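Long-range contact in ornithine decarboxylase (Entamoeba histolytica, PDB 4AIB), which probably catalyses, as a pyridoxal-phosphate-dependent homodimer, the decarboxylation of L-ornithine to putrescine, the entry step of polyamine synthesis: residues A[79-93]-A[106-118]. Numbering follows the deposited sequence.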
loop_
_atom_site.group_PDB
_atom_site.type_symbol
_atom_site.label_atom_id
_atom_site.label_comp_id
_atom_site.label_asym_id
_atom_site.label_seq_id
_atom_site.Cartn_x
_atom_site.Cartn_y
_atom_site.Cartn_z
ATOM N N SER A 79 -3.924 4.131 -15.888
ATOM C CA SER A 79 -5.351 3.843 -15.761
ATOM C C SER A 79 -6.202 4.923 -16.426
ATOM O O SER A 79 -5.678 5.943 -16.881
ATOM C CB SER A 79 -5.735 3.704 -14.285
ATOM O OG SER A 79 -5.553 4.927 -13.590
ATOM N N LEU A 80 -7.512 4.689 -16.478
ATOM C CA LEU A 80 -8.468 5.662 -17.007
ATOM C C LEU A 80 -8.578 6.893 -16.106
ATOM O O LEU A 80 -8.770 8.010 -16.593
ATOM C CB LEU A 80 -9.845 5.010 -17.198
ATOM C CG LEU A 80 -11.034 5.846 -17.690
ATOM C CD1 LEU A 80 -10.813 6.377 -19.101
ATOM C CD2 LEU A 80 -12.313 5.026 -17.622
ATOM N N ASN A 81 -8.457 6.680 -14.797
ATOM C CA ASN A 81 -8.480 7.773 -13.824
ATOM C C ASN A 81 -7.328 8.755 -14.023
ATOM O O ASN A 81 -7.511 9.968 -13.893
ATOM C CB ASN A 81 -8.476 7.228 -12.392
ATOM C CG ASN A 81 -9.840 6.720 -11.946
ATOM O OD1 ASN A 81 -9.997 6.266 -10.813
ATOM N ND2 ASN A 81 -10.831 6.796 -12.830
ATOM N N GLU A 82 -6.152 8.221 -14.347
ATOM C CA GLU A 82 -4.978 9.032 -14.674
ATOM C C GLU A 82 -5.161 9.764 -16.002
ATOM O O GLU A 82 -4.707 10.898 -16.157
ATOM C CB GLU A 82 -3.716 8.167 -14.717
ATOM C CG GLU A 82 -3.259 7.654 -13.359
ATOM C CD GLU A 82 -2.027 6.768 -13.438
ATOM O OE1 GLU A 82 -1.208 6.942 -14.369
ATOM O OE2 GLU A 82 -1.873 5.897 -12.557
ATOM N N ILE A 83 -5.824 9.102 -16.951
ATOM C CA ILE A 83 -6.183 9.703 -18.238
ATOM C C ILE A 83 -7.128 10.888 -18.027
ATOM O O ILE A 83 -6.903 11.977 -18.564
ATOM C CB ILE A 83 -6.824 8.663 -19.192
ATOM C CG1 ILE A 83 -5.755 7.729 -19.770
ATOM C CG2 ILE A 83 -7.594 9.344 -20.318
ATOM C CD1 ILE A 83 -6.312 6.518 -20.490
ATOM N N LYS A 84 -8.171 10.669 -17.227
ATOM C CA LYS A 84 -9.184 11.690 -16.963
ATOM C C LYS A 84 -8.630 12.881 -16.188
ATOM O O LYS A 84 -9.029 14.017 -16.440
ATOM C CB LYS A 84 -10.387 11.093 -16.225
ATOM C CG LYS A 84 -11.255 10.182 -17.082
ATOM C CD LYS A 84 -12.604 9.904 -16.434
ATOM C CE LYS A 84 -13.580 11.051 -16.651
ATOM N NZ LYS A 84 -14.900 10.789 -16.011
ATOM N N GLU A 85 -7.709 12.619 -15.262
ATOM C CA GLU A 85 -7.086 13.674 -14.462
ATOM C C GLU A 85 -6.326 14.673 -15.335
ATOM O O GLU A 85 -6.415 15.883 -15.124
ATOM C CB GLU A 85 -6.147 13.081 -13.406
ATOM C CG GLU A 85 -5.777 14.061 -12.301
ATOM C CD GLU A 85 -4.423 13.778 -11.677
ATOM O OE1 GLU A 85 -4.172 12.623 -11.268
ATOM O OE2 GLU A 85 -3.604 14.718 -11.596
ATOM N N VAL A 86 -5.586 14.152 -16.313
ATOM C CA VAL A 86 -4.819 14.982 -17.242
ATOM C C VAL A 86 -5.746 15.803 -18.144
ATOM O O VAL A 86 -5.539 17.005 -18.324
ATOM C CB VAL A 86 -3.846 14.132 -18.093
ATOM C CG1 VAL A 86 -3.131 14.997 -19.119
ATOM C CG2 VAL A 86 -2.829 13.431 -17.205
ATOM N N LEU A 87 -6.770 15.146 -18.688
ATOM C CA LEU A 87 -7.741 15.789 -19.578
ATOM C C LEU A 87 -8.565 16.872 -18.884
ATOM O O LEU A 87 -8.938 17.867 -19.509
ATOM C CB LEU A 87 -8.670 14.746 -20.210
ATOM C CG LEU A 87 -8.078 13.808 -21.266
ATOM C CD1 LEU A 87 -9.000 12.624 -21.499
ATOM C CD2 LEU A 87 -7.807 14.540 -22.572
ATOM N N ASP A 88 -8.844 16.672 -17.596
ATOM C CA ASP A 88 -9.583 17.650 -16.797
ATOM C C ASP A 88 -8.772 18.914 -16.528
ATOM O O ASP A 88 -9.340 19.983 -16.302
ATOM C CB ASP A 88 -10.050 17.034 -15.474
ATOM C CG ASP A 88 -11.211 16.068 -15.652
ATOM O OD1 ASP A 88 -11.840 16.062 -16.735
ATOM O OD2 ASP A 88 -11.497 15.310 -14.697
ATOM N N LEU A 89 -7.447 18.789 -16.557
ATOM C CA LEU A 89 -6.557 19.934 -16.361
ATOM C C LEU A 89 -6.391 20.774 -17.633
ATOM O O LEU A 89 -5.722 21.810 -17.618
ATOM C CB LEU A 89 -5.195 19.482 -15.822
ATOM C CG LEU A 89 -5.127 18.919 -14.396
ATOM C CD1 LEU A 89 -3.783 18.248 -14.154
ATOM C CD2 LEU A 89 -5.388 19.989 -13.343
ATOM N N GLY A 90 -7.003 20.322 -18.726
ATOM C CA GLY A 90 -7.029 21.079 -19.976
ATOM C C GLY A 90 -5.996 20.666 -21.006
ATOM O O GLY A 90 -5.914 21.267 -22.080
ATOM N N PHE A 91 -5.210 19.643 -20.682
ATOM C CA PHE A 91 -4.171 19.153 -21.584
ATOM C C PHE A 91 -4.756 18.300 -22.706
ATOM O O PHE A 91 -5.703 17.537 -22.493
ATOM C CB PHE A 91 -3.100 18.373 -20.813
ATOM C CG PHE A 91 -2.395 19.186 -19.759
ATOM C CD1 PHE A 91 -1.537 20.223 -20.115
ATOM C CD2 PHE A 91 -2.582 18.909 -18.410
ATOM C CE1 PHE A 91 -0.888 20.973 -19.144
ATOM C CE2 PHE A 91 -1.932 19.653 -17.434
ATOM C CZ PHE A 91 -1.085 20.686 -17.803
ATOM N N ASN A 92 -4.183 18.446 -23.900
ATOM C CA ASN A 92 -4.651 17.756 -25.100
ATOM C C ASN A 92 -4.347 16.255 -25.071
ATOM O O ASN A 92 -3.240 15.860 -24.695
ATOM C CB ASN A 92 -4.032 18.397 -26.347
ATOM C CG ASN A 92 -4.836 18.128 -27.606
ATOM O OD1 ASN A 92 -5.978 18.571 -27.738
ATOM N ND2 ASN A 92 -4.236 17.407 -28.546
ATOM N N PRO A 93 -5.327 15.417 -25.472
ATOM C CA PRO A 93 -5.193 13.954 -25.444
ATOM C C PRO A 93 -4.050 13.388 -26.291
ATOM O O PRO A 93 -3.671 12.232 -26.098
ATOM C CB PRO A 93 -6.544 13.463 -25.986
ATOM C CG PRO A 93 -7.125 14.629 -26.708
ATOM C CD PRO A 93 -6.672 15.819 -25.923
ATOM N N ASN A 106 -13.762 -1.850 -20.612
ATOM C CA ASN A 106 -14.526 -0.625 -20.366
ATOM C C ASN A 106 -13.672 0.642 -20.397
ATOM O O ASN A 106 -14.108 1.682 -20.899
ATOM C CB ASN A 106 -15.298 -0.721 -19.044
ATOM C CG ASN A 106 -14.420 -1.141 -17.880
ATOM O OD1 ASN A 106 -13.625 -0.355 -17.367
ATOM N ND2 ASN A 106 -14.570 -2.386 -17.449
ATOM N N GLN A 107 -12.453 0.540 -19.873
ATOM C CA GLN A 107 -11.520 1.664 -19.843
ATOM C C GLN A 107 -10.938 1.968 -21.221
ATOM O O GLN A 107 -10.753 3.133 -21.572
ATOM C CB GLN A 107 -10.400 1.412 -18.830
ATOM C CG GLN A 107 -10.863 1.446 -17.382
ATOM C CD GLN A 107 -9.737 1.225 -16.392
ATOM O OE1 GLN A 107 -8.601 1.648 -16.615
ATOM N NE2 GLN A 107 -10.050 0.566 -15.284
ATOM N N LEU A 108 -10.658 0.918 -21.993
ATOM C CA LEU A 108 -10.122 1.058 -23.349
ATOM C C LEU A 108 -11.125 1.734 -24.284
ATOM O O LEU A 108 -10.749 2.575 -25.104
ATOM C CB LEU A 108 -9.698 -0.309 -23.905
ATOM C CG LEU A 108 -9.125 -0.418 -25.325
ATOM C CD1 LEU A 108 -7.872 0.428 -25.509
ATOM C CD2 LEU A 108 -8.842 -1.873 -25.666
ATOM N N ILE A 109 -12.396 1.361 -24.150
ATOM C CA ILE A 109 -13.482 1.964 -24.924
ATOM C C ILE A 109 -13.636 3.445 -24.561
ATOM O O ILE A 109 -13.704 4.304 -25.444
ATOM C CB ILE A 109 -14.813 1.197 -24.731
ATOM C CG1 ILE A 109 -14.703 -0.216 -25.320
ATOM C CG2 ILE A 109 -15.977 1.940 -25.376
ATOM C CD1 ILE A 109 -15.747 -1.192 -24.815
ATOM N N GLU A 110 -13.663 3.733 -23.260
ATOM C CA GLU A 110 -13.810 5.101 -22.755
ATOM C C GLU A 110 -12.660 6.015 -23.180
ATOM O O GLU A 110 -12.879 7.189 -23.491
ATOM C CB GLU A 110 -13.967 5.095 -21.227
ATOM C CG GLU A 110 -14.270 6.452 -20.595
ATOM C CD GLU A 110 -15.608 7.042 -21.015
ATOM O OE1 GLU A 110 -16.507 6.285 -21.442
ATOM O OE2 GLU A 110 -15.764 8.276 -20.909
ATOM N N ALA A 111 -11.445 5.469 -23.200
ATOM C CA ALA A 111 -10.256 6.208 -23.631
ATOM C C ALA A 111 -10.356 6.639 -25.094
ATOM O O ALA A 111 -9.951 7.747 -25.450
ATOM C CB ALA A 111 -8.999 5.381 -23.401
ATOM N N SER A 112 -10.904 5.757 -25.930
ATOM C CA SER A 112 -11.127 6.051 -27.344
ATOM C C SER A 112 -12.136 7.186 -27.525
ATOM O O SER A 112 -11.976 8.027 -28.412
ATOM C CB SER A 112 -11.599 4.798 -28.084
ATOM O OG SER A 112 -11.720 5.036 -29.477
ATOM N N HIS A 113 -13.165 7.201 -26.678
ATOM C CA HIS A 113 -14.189 8.246 -26.699
ATOM C C HIS A 113 -13.682 9.550 -26.151
ATOM O O HIS A 113 -14.143 10.622 -26.549
ATOM C CB HIS A 113 -15.432 7.807 -25.930
ATOM C CG HIS A 113 -16.125 6.598 -26.520
ATOM N ND1 HIS A 113 -16.305 6.438 -27.845
ATOM C CD2 HIS A 113 -16.704 5.487 -25.908
ATOM C CE1 HIS A 113 -16.951 5.280 -28.073
ATOM N NE2 HIS A 113 -17.198 4.700 -26.887
ATOM N N LEU A 114 -12.728 9.468 -25.226
ATOM C CA LEU A 114 -12.109 10.656 -24.641
ATOM C C LEU A 114 -11.076 11.294 -25.568
ATOM O O LEU A 114 -10.729 12.464 -25.402
ATOM C CB LEU A 114 -11.497 10.331 -23.274
ATOM C CG LEU A 114 -12.273 10.740 -22.012
ATOM C CD1 LEU A 114 -13.781 10.554 -22.143
ATOM C CD2 LEU A 114 -11.744 9.982 -20.804
ATOM N N GLY A 115 -10.596 10.523 -26.540
ATOM C CA GLY A 115 -9.686 11.036 -27.561
ATOM C C GLY A 115 -8.269 10.498 -27.491
ATOM O O GLY A 115 -7.377 11.005 -28.173
ATOM N N ILE A 116 -8.062 9.471 -26.666
ATOM C CA ILE A 116 -6.750 8.838 -26.516
ATOM C C ILE A 116 -6.414 8.032 -27.770
ATOM O O ILE A 116 -7.244 7.268 -28.269
ATOM C CB ILE A 116 -6.679 7.948 -25.248
ATOM C CG1 ILE A 116 -7.049 8.752 -23.989
ATOM C CG2 ILE A 116 -5.310 7.288 -25.105
ATOM C CD1 ILE A 116 -6.208 9.991 -23.735
ATOM N N ASN A 117 -5.193 8.217 -28.267
ATOM C CA ASN A 117 -4.773 7.664 -29.551
ATOM C C ASN A 117 -3.469 6.857 -29.486
ATOM O O ASN A 117 -3.022 6.302 -30.495
ATOM C CB ASN A 117 -4.643 8.800 -30.574
ATOM C CG ASN A 117 -4.703 8.310 -32.008
ATOM O OD1 ASN A 117 -5.626 7.593 -32.396
ATOM N ND2 ASN A 117 -3.719 8.705 -32.808
ATOM N N HIS A 118 -2.860 6.791 -28.303
ATOM C CA HIS A 118 -1.587 6.090 -28.136
ATOM C C HIS A 118 -1.596 5.143 -26.968
ATOM O O HIS A 118 -1.892 5.538 -25.838
ATOM C CB HIS A 118 -0.435 7.086 -28.018
ATOM C CG HIS A 118 -0.370 8.085 -29.152
ATOM N ND1 HIS A 118 -0.201 7.714 -30.434
ATOM C CD2 HIS A 118 -0.457 9.476 -29.154
ATOM C CE1 HIS A 118 -0.183 8.806 -31.219
ATOM N NE2 HIS A 118 -0.338 9.885 -30.434
HETATM O O HOH W 1 -3.142 9.602 -27.312
#
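Leu80 and Gln107 bring their CA atoms within 5.8 Å at the N-terminal end of two near-parallel helices, 80-88 and 106-114, whose axes approach to 10.6 Å at an angle of 18°; in the loops that follow, the CA atoms of Pro93 and Ile116 come within 5.5 Å. A glycine with positive phi follows each helix: Gly90, in a Schellman motif, and Gly115. Such backbone angles suit glycine, since a CB would collide with the preceding carbonyl O.

Gln107 reaches across with its chain extended beyond CG, and its OE1 accepts from Leu80 N at 3.2 Å (N-H...O 148°). The donor lies well above the carbonyl plane. Leu80 N belongs to the first turn of its helix, where no preceding turn supplies a carbonyl, so a long amide side chain suits the place; Ser79 OG, the N-cap, accepts weakly from Glu82 N.

Leu80 is a knob among Gln107, Glu110, Ala111 and Leu114. With CG anti to the backbone N (chi1 178°), CD1 and CD2 of Leu80 each lie 3.8 Å from Glu110 CG. The reciprocal knob is Leu114, set among Leu80, Ile83, Lys84 and Leu87; Leu87 CD1 lies 3.8 Å from Leu114 CG, while Lys84, through its CG, crosses Leu114 CD2 at about a right angle, a fit for a long chain at the exposed border.

Deeper, Ile83 CG2 meets Ile116 CD1 at 3.7 Å, and small Ala111 admits Ile83 CD1. Pro93 rests its CB on Gly115 O (3.4 Å), and a water bridges Pro93 O to Asn117 N.

Ile83 and Leu87 also touch strand 96-98. The first helix links parallel strands 74-77 and 96-98, the second 96-98 and 118-121: successive beta-alpha-beta crossovers, characteristic of this family's TIM-barrel pyridoxal-binding domain.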